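Local coordinates for protein transcription initiation factor IIB,Transcription initiation factor IIB (Methanocaldococcus vulcanius, PDB 5O9I) that probably carries out protein splicing as a mini-intein, excising itself from the archaeal transcription factor IIB precursor and joining the flanking segments, at residues A[56-59]-A[60-64]. Numbering follows the deposited sequence.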
ATOM      1  N   ILE A  56       8.552  -3.518  -2.462  1.00 55.67           N
ATOM      2  CA  ILE A  56       8.167  -4.099  -3.740  1.00 54.06           C
ATOM      3  C   ILE A  56       7.112  -3.252  -4.470  1.00 50.15           C
ATOM      4  O   ILE A  56       6.046  -2.939  -3.919  1.00 46.16           O
ATOM      5  CB  ILE A  56       7.625  -5.553  -3.543  1.00 55.15           C
ATOM      6  CG1 ILE A  56       8.687  -6.430  -2.877  1.00 57.34           C
ATOM      7  CG2 ILE A  56       7.334  -6.219  -4.855  1.00 52.84           C
ATOM      8  CD1 ILE A  56       8.045  -7.520  -2.061  1.00 58.09           C
ATOM      9  N   ALA A  57       7.458  -2.899  -5.720  1.00 49.71           N
ATOM     10  CA  ALA A  57       6.629  -2.064  -6.592  1.00 48.71           C
ATOM     11  C   ALA A  57       6.682  -2.615  -7.959  1.00 47.45           C
ATOM     12  O   ALA A  57       7.645  -3.243  -8.321  1.00 47.10           O
ATOM     13  CB  ALA A  57       7.159  -0.680  -6.633  1.00 49.99           C
ATOM     14  N   PHE A  58       5.635  -2.394  -8.737  1.00 47.00           N
ATOM     15  CA  PHE A  58       5.661  -2.854 -10.099  1.00 45.76           C
ATOM     16  C   PHE A  58       6.222  -1.818 -11.013  1.00 46.41           C
ATOM     17  O   PHE A  58       6.024  -0.635 -10.805  1.00 48.14           O
ATOM     18  CB  PHE A  58       4.295  -3.279 -10.541  1.00 45.27           C
ATOM     19  CG  PHE A  58       3.333  -2.150 -10.815  1.00 46.08           C
ATOM     20  CD1 PHE A  58       3.366  -1.440 -12.054  1.00 47.32           C
ATOM     21  CD2 PHE A  58       2.328  -1.877  -9.947  1.00 45.44           C
ATOM     22  CE1 PHE A  58       2.474  -0.432 -12.329  1.00 47.32           C
ATOM     23  CE2 PHE A  58       1.380  -0.942 -10.252  1.00 47.16           C
ATOM     24  CZ  PHE A  58       1.489  -0.177 -11.428  1.00 47.84           C
ATOM     25  N   ASP A  59       6.851  -2.301 -12.067  1.00 47.42           N
ATOM     26  CA  ASP A  59       7.558  -1.528 -13.036  1.00 48.21           C
ATOM     27  C   ASP A  59       6.660  -1.357 -14.256  1.00 51.08           C
ATOM     28  O   ASP A  59       5.510  -1.782 -14.278  1.00 50.72           O
ATOM     29  CB  ASP A  59       8.932  -2.171 -13.327  1.00 48.80           C
ATOM     30  CG  ASP A  59       8.872  -3.502 -14.123  1.00 50.59           C
ATOM     31  OD1 ASP A  59       7.810  -3.866 -14.685  1.00 50.59           O
ATOM     32  OD2 ASP A  59       9.905  -4.205 -14.318  1.00 51.39           O
ATOM     33  N   SER A  60       7.180  -0.733 -15.302  1.00 55.75           N
ATOM     34  CA  SER A  60       6.378  -0.397 -16.459  1.00 58.69           C
ATOM     35  C   SER A  60       5.949  -1.616 -17.312  1.00 58.90           C
ATOM     36  O   SER A  60       4.964  -1.522 -18.066  1.00 57.28           O
ATOM     37  CB  SER A  60       7.161   0.585 -17.315  1.00 62.72           C
ATOM     38  OG  SER A  60       8.317  -0.036 -17.828  1.00 64.96           O
ATOM     39  N   ASN A  61       6.677  -2.730 -17.187  1.00 58.27           N
ATOM     40  CA  ASN A  61       6.186  -4.059 -17.611  1.00 57.91           C
ATOM     41  C   ASN A  61       5.248  -4.804 -16.668  1.00 55.91           C
ATOM     42  O   ASN A  61       4.868  -5.937 -16.963  1.00 55.07           O
ATOM     43  CB  ASN A  61       7.366  -4.951 -17.894  1.00 59.74           C
ATOM     44  CG  ASN A  61       8.165  -4.442 -19.038  1.00 62.76           C
ATOM     45  OD1 ASN A  61       7.597  -4.056 -20.050  1.00 68.65           O
ATOM     46  ND2 ASN A  61       9.455  -4.443 -18.905  1.00 64.82           N
ATOM     47  N   TYR A  62       4.816  -4.156 -15.593  1.00 53.25           N
ATOM     48  CA  TYR A  62       3.915  -4.760 -14.626  1.00 53.55           C
ATOM     49  C   TYR A  62       4.551  -5.912 -13.838  1.00 51.05           C
ATOM     50  O   TYR A  62       3.836  -6.803 -13.378  1.00 49.53           O
ATOM     51  CB  TYR A  62       2.582  -5.201 -15.274  1.00 55.41           C
ATOM     52  CG  TYR A  62       1.631  -4.164 -15.793  1.00 57.81           C
ATOM     53  CD1 TYR A  62       1.784  -2.781 -15.507  1.00 59.41           C
ATOM     54  CD2 TYR A  62       0.545  -4.570 -16.588  1.00 59.60           C
ATOM     55  CE1 TYR A  62       0.878  -1.847 -16.020  1.00 60.45           C
ATOM     56  CE2 TYR A  62      -0.359  -3.635 -17.111  1.00 61.33           C
ATOM     57  CZ  TYR A  62      -0.170  -2.289 -16.847  1.00 63.09           C
ATOM     58  OH  TYR A  62      -1.091  -1.420 -17.343  1.00 69.17           O
ATOM     59  N   LYS A  63       5.871  -5.845 -13.660  1.00 50.82           N
ATOM     60  CA  LYS A  63       6.623  -6.811 -12.913  1.00 52.41           C
ATOM     61  C   LYS A  63       7.159  -6.199 -11.637  1.00 52.32           C
ATOM     62  O   LYS A  63       7.617  -5.073 -11.647  1.00 52.59           O
ATOM     63  CB  LYS A  63       7.802  -7.262 -13.731  1.00 57.37           C
ATOM     64  CG  LYS A  63       7.450  -7.908 -15.068  1.00 62.42           C
ATOM     65  CD  LYS A  63       6.780  -9.275 -14.936  1.00 67.47           C
ATOM     66  CE  LYS A  63       7.630 -10.236 -14.071  1.00 71.23           C
ATOM     67  NZ  LYS A  63       7.008 -11.586 -13.954  1.00 72.10           N
ATOM     68  N   PHE A  64       7.153  -6.971 -10.559  1.00 50.72           N
ATOM     69  CA  PHE A  64       7.652  -6.568  -9.293  1.00 51.12           C
ATOM     70  C   PHE A  64       9.166  -6.532  -9.210  1.00 53.29           C
ATOM     71  O   PHE A  64       9.899  -7.270  -9.909  1.00 52.69           O
ATOM     72  CB  PHE A  64       7.109  -7.454  -8.180  1.00 51.64           C
ATOM     73  CG  PHE A  64       5.630  -7.335  -7.970  1.00 49.87           C
ATOM     74  CD1 PHE A  64       5.004  -6.117  -7.945  1.00 49.51           C
ATOM     75  CD2 PHE A  64       4.880  -8.458  -7.791  1.00 49.93           C
ATOM     76  CE1 PHE A  64       3.646  -6.004  -7.784  1.00 49.86           C
ATOM     77  CE2 PHE A  64       3.491  -8.383  -7.584  1.00 50.60           C
ATOM     78  CZ  PHE A  64       2.879  -7.145  -7.599  1.00 50.73           C
TER
HETATM   79  O   HOH W   1      10.901  -6.127 -12.543  1.00 50.32           O
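D59 and K63 close a tight reversal of the chain through both backbone and side chain. In the backbone, D59 N donates to K63 O (2.9 Å). From there the aspartate can be followed outward. Its CB lies 3.6 Å from K63 O, and a chi1 of 71° sets CG between the backbone N and the carbonyl carbon, which folds the carboxylate back over the turn. OD1 then accepts the K63 amide at 3.0 Å; the hydrogen bond is nearly straight (163°) but reaches OD1 from above the carboxylate plane, and the CB of N61 lies beside the same oxygen. OD2 takes a hydrogen from a water that also donates to F64 O, so the two carboxylate oxygens reach successive residues of the returning chain, K63 directly and F64 through the water. An alanine in place of D59 would probably leave the K63 amide without its carboxylate acceptor and the water without one of its two anchoring oxygens.

D59 O receives Y62 N at 2.8 Å, the closing bond of a type I turn from D59 to Y62; with the positive phi of Y62 and the D59 N to K63 O bond, this is the pattern of a type I turn followed by a G1-type bulge. The Y62 ring presents an edge toward the face of F58, with planes at 88° and centroids 5.8 Å apart, and F154 meets both rings. Farther from the turn, I56 CG2 crosses to F64 CB at 3.6 Å, while the F64 ring holds its edge to F58 N. The K63 amine leads away to a salt bridge with D153.

F58 and F64 form an antiparallel non-hydrogen-bonded pair, CA atoms 4.3 Å apart; together with the bulged turn this marks a beta-hairpin between adjacent strands 53-58 and 64-68 in the beta-rich HINT fold of inteins.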